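Long-range contacts in sporozoite-specific SAG protein (Toxoplasma gondii, PDB 2X28), which probably serves as a surface coat antigen of the sporozoite stage, with two SRS domains, and may take part in attachment to host cells: residues Asp61-Ala66 with Thr94-Leu99; Leu84-Leu89 with Ile125-Ala130. All coordinates share one frame; numbering follows the deposited sequence.

Contact 1 (Asp61-Ala66 with Thr94-Leu99); sequences DVLKSA and TSVFFL
Val-62 and Leu-63 press their methyl groups against Val-96 and Thr-94, and this apolar packing makes up nearly all of the contact. CG1 of Val-96 is the meeting point: Leu-63 CD1 lies 3.8 Å from it and Val-62 CG1 3.9 Å. In both pairs the side chains meet at a slant instead of end on. Val-96 holds this methyl trans to its own carbonyl carbon (chi1 -61°), which brings it out on the side facing the loop.

The second branch of Leu-63 goes to the other strand residue. Its CD2 lies 3.6 Å from CG2 of Thr-94, the two side chains running past each other in opposite directions, and one leucine fork thus spans two residues of the same strand face. The polar end of Thr-94 plays a looser part: OG1 is 4.1 Å from Val-62 CG1, plain van der Waals contact.

Between the two segments there is no backbone bond. The first is braced internally by a type I turn from Leu-63 to Ala-66, closed by Ala-66 N to Leu-63 O at 3.3 Å, which leads the chain into strand 66-72; in the second, the backbones of Thr-94 and Val-96 pair with strand 121-127. Here the connection entering one sheet of the SRS beta sandwich lays its apolar side chains on the inner face of the other sheet.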
loop_
_atom_site.group_PDB
_atom_site.type_symbol
_atom_site.label_atom_id
_atom_site.label_comp_id
_atom_site.label_asym_id
_atom_site.label_seq_id
_atom_site.Cartn_x
_atom_site.Cartn_y
_atom_site.Cartn_z
ATOM N N ASP A 61 4.129 -9.787 10.503
ATOM C CA ASP A 61 5.569 -9.513 10.681
ATOM C C ASP A 61 6.324 -9.546 9.355
ATOM O O ASP A 61 7.531 -9.299 9.307
ATOM C CB ASP A 61 6.215 -10.551 11.600
ATOM C CG ASP A 61 5.673 -10.541 13.021
ATOM O OD1 ASP A 61 5.485 -9.461 13.617
ATOM O OD2 ASP A 61 5.471 -11.652 13.564
ATOM N N VAL A 62 5.639 -9.920 8.283
ATOM C CA VAL A 62 6.243 -9.990 6.930
ATOM C C VAL A 62 5.731 -8.847 6.053
ATOM O O VAL A 62 6.516 -8.195 5.325
ATOM C CB VAL A 62 6.003 -11.375 6.259
ATOM C CG1 VAL A 62 6.617 -11.429 4.897
ATOM C CG2 VAL A 62 6.643 -12.484 7.107
ATOM N N LEU A 63 4.411 -8.630 6.140
ATOM C CA LEU A 63 3.698 -7.554 5.424
ATOM C C LEU A 63 2.660 -6.877 6.342
ATOM O O LEU A 63 1.520 -7.405 6.515
ATOM C CB LEU A 63 3.020 -8.067 4.136
ATOM C CG LEU A 63 3.815 -8.727 2.984
ATOM C CD1 LEU A 63 2.947 -9.621 2.121
ATOM C CD2 LEU A 63 4.540 -7.712 2.138
ATOM N N LYS A 64 3.048 -5.700 6.866
ATOM C CA LYS A 64 2.286 -4.908 7.843
ATOM C C LYS A 64 0.786 -4.718 7.551
ATOM O O LYS A 64 -0.043 -4.747 8.493
ATOM C CB LYS A 64 2.885 -3.498 7.993
ATOM C CG LYS A 64 4.356 -3.406 8.414
ATOM C CD LYS A 64 4.582 -3.516 9.943
ATOM C CE LYS A 64 6.092 -3.730 10.293
ATOM N NZ LYS A 64 6.614 -5.065 9.822
ATOM N N SER A 65 0.452 -4.495 6.275
ATOM C CA SER A 65 -0.918 -4.100 5.880
ATOM C C SER A 65 -1.613 -5.086 4.944
ATOM O O SER A 65 -2.515 -4.714 4.188
ATOM C CB SER A 65 -0.880 -2.712 5.234
ATOM O OG SER A 65 -0.487 -2.817 3.879
ATOM N N ALA A 66 -1.173 -6.344 4.962
ATOM C CA ALA A 66 -1.764 -7.374 4.113
ATOM C C ALA A 66 -2.939 -8.081 4.814
ATOM O O ALA A 66 -3.045 -8.054 6.033
ATOM C CB ALA A 66 -0.685 -8.416 3.717
ATOM N N THR A 94 9.372 -8.173 -1.245
ATOM C CA THR A 94 9.283 -9.335 -0.348
ATOM C C THR A 94 8.377 -10.492 -0.808
ATOM O O THR A 94 7.319 -10.290 -1.410
ATOM C CB THR A 94 9.173 -8.900 1.157
ATOM O OG1 THR A 94 9.116 -10.069 2.013
ATOM C CG2 THR A 94 8.004 -8.040 1.381
ATOM N N SER A 95 8.859 -11.713 -0.585
ATOM C CA SER A 95 8.197 -12.901 -1.085
ATOM C C SER A 95 7.433 -13.632 0.010
ATOM O O SER A 95 7.880 -13.720 1.143
ATOM C CB SER A 95 9.194 -13.821 -1.757
ATOM O OG SER A 95 9.480 -13.354 -3.066
ATOM N N VAL A 96 6.232 -14.090 -0.296
ATOM C CA VAL A 96 5.564 -14.973 0.647
ATOM C C VAL A 96 5.258 -16.253 -0.053
ATOM O O VAL A 96 5.098 -16.252 -1.294
ATOM C CB VAL A 96 4.277 -14.351 1.252
ATOM C CG1 VAL A 96 4.641 -13.056 2.020
ATOM C CG2 VAL A 96 3.213 -14.111 0.176
ATOM N N PHE A 97 5.165 -17.328 0.745
ATOM C CA PHE A 97 4.901 -18.658 0.207
ATOM C C PHE A 97 3.801 -19.442 0.944
ATOM O O PHE A 97 3.577 -19.261 2.138
ATOM C CB PHE A 97 6.183 -19.511 0.197
ATOM C CG PHE A 97 7.396 -18.849 -0.469
ATOM C CD1 PHE A 97 7.732 -19.145 -1.792
ATOM C CD2 PHE A 97 8.216 -17.970 0.254
ATOM C CE1 PHE A 97 8.876 -18.546 -2.424
ATOM C CE2 PHE A 97 9.356 -17.381 -0.325
ATOM C CZ PHE A 97 9.691 -17.670 -1.679
ATOM N N PHE A 98 3.184 -20.356 0.201
ATOM C CA PHE A 98 2.269 -21.353 0.718
ATOM C C PHE A 98 2.488 -22.690 -0.021
ATOM O O PHE A 98 3.082 -22.726 -1.099
ATOM C CB PHE A 98 0.821 -20.934 0.510
ATOM C CG PHE A 98 0.489 -19.575 1.053
ATOM C CD1 PHE A 98 0.258 -19.387 2.411
ATOM C CD2 PHE A 98 0.404 -18.477 0.200
ATOM C CE1 PHE A 98 -0.062 -18.113 2.910
ATOM C CE2 PHE A 98 0.060 -17.207 0.689
ATOM C CZ PHE A 98 -0.153 -17.021 2.037
ATOM N N LEU A 99 1.998 -23.777 0.578
ATOM C CA LEU A 99 1.764 -25.019 -0.164
ATOM C C LEU A 99 0.290 -25.305 -0.134
ATOM O O LEU A 99 -0.408 -24.886 0.815
ATOM C CB LEU A 99 2.505 -26.201 0.464
ATOM C CG LEU A 99 4.026 -26.115 0.541
ATOM C CD1 LEU A 99 4.564 -27.339 1.290
ATOM C CD2 LEU A 99 4.632 -25.988 -0.852
#

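Contact 2 (Leu84-Leu89 with Ile125-Ala130); sequences LTVDAL and ILVKAA. With CD (cadmium ion), chain C.
Leu-89 sets its fork over the backbone of the segment 125-130, with both methyls against one carbonyl: CD1 and CD2 each lie 3.5 Å from Lys-128 O. These are van der Waals contacts. The two branches then part company. CD1 goes on to Ala-129 O at 3.6 Å, while CD2 slants across to Val-127 CG1 at 3.8 Å. The leucine can do this because CG is swung trans to the carbonyl carbon (chi1 -72°), beside the backbone N. At its root, Leu-89 CB rests 3.9 Å from CB of Ala-130, where the two backbones come closest.

Further back the chains spread apart, and side chains have to fill the distance. Val-86 and Val-127 meet head on, tip to tip, CG1 to CG1 at 4.0 Å; in both valines the touching methyl is the one trans to the backbone N (chi1 -179° and -170°). Leu-84 and Ile-125 behave differently. They slide by one another in opposite directions, touching where Leu-84 CD2 lies 3.9 Å from Ile-125 CG2. Val-17 flanks this row beside Val-86 and Leu-89, and Val-24 and Phe-26 lie against Ile-125.

Asp-87 turns the other way, and both carboxylate oxygens bind a cadmium ion, OD1 at 2.6 Å and OD2 at 2.7 Å, with a water as a further ligand. The ion may well come from the crystallisation medium.

Across the contact itself everything is apolar or carbonyl packing: the two sheets of the SRS sandwich, and the loops that follow strands 80-86 and 121-127, are held here by dispersion between aliphatic groups, not by hydrogen bonds or charge, and the charged, metal-binding group is kept outside that core.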
loop_
_atom_site.group_PDB
_atom_site.type_symbol
_atom_site.label_atom_id
_atom_site.label_comp_id
_atom_site.label_asym_id
_atom_site.label_seq_id
_atom_site.Cartn_x
_atom_site.Cartn_y
_atom_site.Cartn_z
ATOM N N LEU A 84 -5.158 -12.548 -1.282
ATOM C CA LEU A 84 -4.185 -11.714 -0.558
ATOM C C LEU A 84 -4.344 -10.318 -1.096
ATOM O O LEU A 84 -4.275 -10.129 -2.298
ATOM C CB LEU A 84 -2.719 -12.163 -0.787
ATOM C CG LEU A 84 -1.600 -11.408 0.028
ATOM C CD1 LEU A 84 -1.472 -12.008 1.334
ATOM C CD2 LEU A 84 -0.187 -11.391 -0.618
ATOM N N THR A 85 -4.570 -9.367 -0.199
ATOM C CA THR A 85 -4.591 -7.919 -0.513
ATOM C C THR A 85 -3.448 -7.314 0.258
ATOM O O THR A 85 -3.224 -7.673 1.409
ATOM C CB THR A 85 -5.863 -7.243 0.040
ATOM O OG1 THR A 85 -7.019 -8.050 -0.264
ATOM C CG2 THR A 85 -6.006 -5.815 -0.530
ATOM N N VAL A 86 -2.687 -6.445 -0.381
ATOM C CA VAL A 86 -1.635 -5.709 0.304
ATOM C C VAL A 86 -2.012 -4.224 0.188
ATOM O O VAL A 86 -2.033 -3.663 -0.926
ATOM C CB VAL A 86 -0.252 -6.039 -0.289
ATOM C CG1 VAL A 86 0.856 -5.302 0.440
ATOM C CG2 VAL A 86 -0.034 -7.590 -0.271
ATOM N N ASP A 87 -2.361 -3.619 1.317
ATOM C CA ASP A 87 -2.808 -2.201 1.338
ATOM C C ASP A 87 -1.753 -1.166 0.987
ATOM O O ASP A 87 -2.011 -0.302 0.178
ATOM C CB ASP A 87 -3.364 -1.830 2.698
ATOM C CG ASP A 87 -4.582 -2.581 3.023
ATOM O OD1 ASP A 87 -5.047 -3.357 2.166
ATOM O OD2 ASP A 87 -5.039 -2.410 4.151
ATOM N N ALA A 88 -0.606 -1.257 1.639
ATOM C CA ALA A 88 0.561 -0.412 1.408
ATOM C C ALA A 88 1.739 -1.341 1.072
ATOM O O ALA A 88 1.989 -2.278 1.795
ATOM C CB ALA A 88 0.895 0.385 2.680
ATOM N N LEU A 89 2.456 -1.074 -0.016
ATOM C CA LEU A 89 3.568 -1.926 -0.383
ATOM C C LEU A 89 4.698 -1.795 0.656
ATOM O O LEU A 89 4.880 -0.738 1.275
ATOM C CB LEU A 89 4.066 -1.560 -1.766
ATOM C CG LEU A 89 3.286 -1.876 -3.021
ATOM C CD1 LEU A 89 4.148 -1.416 -4.258
ATOM C CD2 LEU A 89 2.836 -3.362 -3.127
ATOM N N ILE A 125 4.413 -15.748 -3.983
ATOM C CA ILE A 125 3.863 -14.396 -4.216
ATOM C C ILE A 125 4.932 -13.359 -3.937
ATOM O O ILE A 125 5.474 -13.258 -2.806
ATOM C CB ILE A 125 2.566 -14.123 -3.394
ATOM C CG1 ILE A 125 1.545 -15.229 -3.696
ATOM C CG2 ILE A 125 2.076 -12.592 -3.598
ATOM C CD1 ILE A 125 0.195 -15.181 -2.894
ATOM N N LEU A 126 5.257 -12.599 -4.977
ATOM C CA LEU A 126 6.224 -11.524 -4.857
ATOM C C LEU A 126 5.463 -10.232 -4.606
ATOM O O LEU A 126 4.546 -9.899 -5.334
ATOM C CB LEU A 126 7.053 -11.380 -6.161
ATOM C CG LEU A 126 8.034 -10.204 -6.125
ATOM C CD1 LEU A 126 9.046 -10.585 -5.100
ATOM C CD2 LEU A 126 8.741 -9.984 -7.459
ATOM N N VAL A 127 5.837 -9.502 -3.570
ATOM C CA VAL A 127 5.218 -8.194 -3.319
ATOM C C VAL A 127 6.291 -7.157 -3.550
ATOM O O VAL A 127 7.274 -7.140 -2.816
ATOM C CB VAL A 127 4.699 -8.085 -1.893
ATOM C CG1 VAL A 127 3.821 -6.801 -1.707
ATOM C CG2 VAL A 127 3.926 -9.348 -1.543
ATOM N N LYS A 128 6.104 -6.325 -4.579
ATOM C CA LYS A 128 7.111 -5.300 -4.935
ATOM C C LYS A 128 7.276 -4.267 -3.857
ATOM O O LYS A 128 6.303 -3.940 -3.161
ATOM C CB LYS A 128 6.738 -4.554 -6.210
ATOM C CG LYS A 128 6.214 -5.418 -7.244
ATOM C CD LYS A 128 7.230 -5.753 -8.244
ATOM C CE LYS A 128 7.341 -4.594 -9.229
ATOM N NZ LYS A 128 8.710 -4.043 -9.187
ATOM N N ALA A 129 8.492 -3.721 -3.789
ATOM C CA ALA A 129 8.848 -2.607 -2.937
ATOM C C ALA A 129 8.015 -1.425 -3.324
ATOM O O ALA A 129 7.721 -1.276 -4.507
ATOM C CB ALA A 129 10.298 -2.279 -3.144
ATOM N N ALA A 130 7.634 -0.575 -2.366
ATOM C CA ALA A 130 6.866 0.644 -2.705
ATOM C C ALA A 130 7.698 1.545 -3.640
ATOM O O ALA A 130 8.877 1.728 -3.395
ATOM C CB ALA A 130 6.496 1.430 -1.439
HETATM CD CD CD C . -6.885 -4.365 3.718
HETATM O O HOH W 1 -7.658 -6.455 3.054
#

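In the fold
Contacts 1 and 2 lie side by side in the same end of the first SRS domain, their centres about 8 Å apart, and both bridge toward the sheet that holds strands 94-101 and 121-127 as neighbours. Two polar links tie them together: Thr-94 O lies 2.7 Å from Val-127 N, a probable strand-to-strand hydrogen bond, and Ser-65 OG lies 2.7 Å from Ala-88 N, probably hydrogen-bonded as well. Leu-63 touching Val-127 makes the two apolar clusters continuous. Asp-87 of contact 2 binds a cadmium directly, on the side turned away from the packing; the side chain of Ile-125 is about 8 Å from another cadmium, and that of Val-96 about 11 Å from a bound cadmium.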